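Local structure of 457aa long hypothetical protein (Pyrococcus horikoshii, 2CSU) at residues Leu323-Lys326 with Thr327-Leu331. The protein is of unknown function but probably combines a Rossmann-type CoA-binding domain with flavodoxin-like and ligase-CoA domains of the succinyl-CoA ligase kind. Numbering follows the deposited sequence.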
ATOM      1  N   LEU A 323      22.882   2.887  22.437  1.00 42.78           N
ATOM      2  CA  LEU A 323      23.547   4.174  22.275  1.00 44.50           C
ATOM      3  C   LEU A 323      24.565   4.482  23.369  1.00 45.80           C
ATOM      4  O   LEU A 323      24.551   3.858  24.429  1.00 46.43           O
ATOM      5  CB  LEU A 323      22.496   5.288  22.238  1.00 43.79           C
ATOM      6  CG  LEU A 323      21.320   5.081  21.275  1.00 42.90           C
ATOM      7  CD1 LEU A 323      20.409   6.292  21.316  1.00 41.49           C
ATOM      8  CD2 LEU A 323      21.843   4.835  19.861  1.00 42.45           C
ATOM      9  N   GLU A 324      25.457   5.435  23.100  1.00 47.38           N
ATOM     10  CA  GLU A 324      26.454   5.844  24.091  1.00 48.87           C
ATOM     11  C   GLU A 324      25.809   6.875  25.008  1.00 49.54           C
ATOM     12  O   GLU A 324      24.884   7.579  24.593  1.00 50.11           O
ATOM     13  CB  GLU A 324      27.692   6.442  23.413  1.00 48.95           C
ATOM     14  CG  GLU A 324      28.598   5.399  22.775  1.00 50.59           C
ATOM     15  CD  GLU A 324      30.012   5.899  22.529  1.00 51.61           C
ATOM     16  OE1 GLU A 324      30.167   6.960  21.890  1.00 51.60           O
ATOM     17  OE2 GLU A 324      30.969   5.222  22.968  1.00 52.25           O
ATOM     18  N   GLU A 325      26.275   6.962  26.251  1.00 50.31           N
ATOM     19  CA  GLU A 325      25.704   7.964  27.144  1.00 50.89           C
ATOM     20  C   GLU A 325      25.861   9.378  26.579  1.00 50.72           C
ATOM     21  O   GLU A 325      24.972  10.215  26.657  1.00 51.01           O
ATOM     22  CB  GLU A 325      26.415   7.860  28.494  1.00 52.52           C
ATOM     23  CG  GLU A 325      25.464   7.470  29.627  1.00 54.95           C
ATOM     24  CD  GLU A 325      24.502   8.607  29.885  1.00 55.82           C
ATOM     25  OE1 GLU A 325      23.534   8.734  29.150  1.00 56.51           O
ATOM     26  OE2 GLU A 325      24.734   9.364  30.827  1.00 56.85           O
ATOM     27  N   LYS A 326      27.062   9.642  26.033  1.00 50.39           N
ATOM     28  CA  LYS A 326      27.321  10.961  25.463  1.00 49.84           C
ATOM     29  C   LYS A 326      26.217  11.378  24.489  1.00 48.73           C
ATOM     30  O   LYS A 326      25.733  12.502  24.490  1.00 48.77           O
ATOM     31  CB  LYS A 326      28.664  10.910  24.735  1.00 51.36           C
ATOM     32  CG  LYS A 326      29.822  10.565  25.673  1.00 52.74           C
ATOM     33  CD  LYS A 326      31.008   9.946  24.929  1.00 53.99           C
ATOM     34  CE  LYS A 326      31.611   8.752  25.676  1.00 55.00           C
ATOM     35  NZ  LYS A 326      31.929   7.689  24.727  1.00 54.96           N
ATOM     36  N   THR A 327      25.851  10.430  23.606  1.00 47.40           N
ATOM     37  CA  THR A 327      24.805  10.719  22.635  1.00 46.03           C
ATOM     38  C   THR A 327      23.437  10.857  23.309  1.00 44.25           C
ATOM     39  O   THR A 327      22.682  11.786  23.056  1.00 43.57           O
ATOM     40  CB  THR A 327      24.771   9.581  21.615  1.00 46.43           C
ATOM     41  OG1 THR A 327      26.044   9.495  20.970  1.00 46.98           O
ATOM     42  CG2 THR A 327      23.700   9.856  20.556  1.00 46.75           C
ATOM     43  N   ILE A 328      23.149   9.951  24.233  1.00 43.51           N
ATOM     44  CA  ILE A 328      21.908  10.002  24.999  1.00 43.40           C
ATOM     45  C   ILE A 328      21.776  11.313  25.769  1.00 43.81           C
ATOM     46  O   ILE A 328      20.692  11.894  25.843  1.00 43.56           O
ATOM     47  CB  ILE A 328      21.846   8.834  26.002  1.00 42.84           C
ATOM     48  CG1 ILE A 328      21.886   7.510  25.244  1.00 42.24           C
ATOM     49  CG2 ILE A 328      20.597   8.939  26.867  1.00 41.89           C
ATOM     50  CD1 ILE A 328      22.103   6.309  26.138  1.00 44.21           C
ATOM     51  N   GLU A 329      22.884  11.775  26.345  1.00 44.48           N
ATOM     52  CA  GLU A 329      22.882  13.008  27.119  1.00 45.41           C
ATOM     53  C   GLU A 329      22.543  14.231  26.294  1.00 44.50           C
ATOM     54  O   GLU A 329      21.753  15.066  26.727  1.00 44.83           O
ATOM     55  CB  GLU A 329      24.232  13.224  27.815  1.00 47.75           C
ATOM     56  CG  GLU A 329      24.364  12.494  29.136  1.00 50.66           C
ATOM     57  CD  GLU A 329      25.581  12.938  29.937  1.00 53.03           C
ATOM     58  OE1 GLU A 329      25.781  12.407  31.052  1.00 53.57           O
ATOM     59  OE2 GLU A 329      26.333  13.815  29.453  1.00 53.90           O
ATOM     60  N   GLU A 330      23.139  14.352  25.114  1.00 43.55           N
ATOM     61  CA  GLU A 330      22.863  15.505  24.268  1.00 43.00           C
ATOM     62  C   GLU A 330      21.417  15.471  23.786  1.00 41.99           C
ATOM     63  O   GLU A 330      20.783  16.515  23.646  1.00 41.30           O
ATOM     64  CB  GLU A 330      23.843  15.460  23.082  1.00 44.44           C
ATOM     65  CG  GLU A 330      24.188  16.612  22.136  1.00 46.68           C
ATOM     66  CD  GLU A 330      25.388  16.655  21.217  1.00 48.08           C
ATOM     67  OE1 GLU A 330      26.527  16.222  21.383  1.00 48.79           O
ATOM     68  OE2 GLU A 330      25.035  17.232  20.200  1.00 47.57           O
ATOM     69  N   LEU A 331      20.894  14.275  23.527  1.00 41.24           N
ATOM     70  CA  LEU A 331      19.506  14.143  23.081  1.00 39.81           C
ATOM     71  C   LEU A 331      18.592  14.726  24.158  1.00 39.39           C
ATOM     72  O   LEU A 331      17.665  15.499  23.881  1.00 38.58           O
ATOM     73  CB  LEU A 331      19.158  12.668  22.847  1.00 38.87           C
ATOM     74  CG  LEU A 331      19.723  12.002  21.586  1.00 38.75           C
ATOM     75  CD1 LEU A 331      19.400  10.512  21.595  1.00 38.67           C
ATOM     76  CD2 LEU A 331      19.129  12.667  20.346  1.00 37.45           C
TER
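Leu323, two residues ahead of helix 325-334, meets Ile328 of its first turn, with Leu323 CB 3.8 Å from Ile328 CG1. Ile328 reaches it because chi1 of -61° swings CG1 back toward the start of the helix, which also lays that branch against the carbonyl of Glu324. From the N-cap position, Glu324 O accepts Ile328 N at 3.0 Å, with an N-H...O angle of 171°; Glu329 N to Glu325 O and Glu330 N to Lys326 O continue the helical pattern. Farther along this apolar side, Leu323 CD1 and Leu331 CD1 are 4.3 Å apart. The exposed side is looser. Glu325 bends at chi2 (-68°) and brings OE2 within 3.2 Å of Glu329 OE1, their carboxylate planes nearly perpendicular; two acceptors this close would probably repel unless one is protonated, though a long, weak ion pair of Glu325 OE1 with Arg332 may ease this. Lys326 NZ turns back to Glu324 OE2 in a salt bridge of 3.2 Å whose hydrogen bond is weak. Buried Thr327 OG1 is instead satisfied by Asp366, whose OD2 also accepts Glu324 N, tying the helix start to the loop after helix 353-365. Leu323 and Leu331 both pack on that helix and on strand 344-346, while Ile328 and Leu331 touch Val341 of strand 340-341.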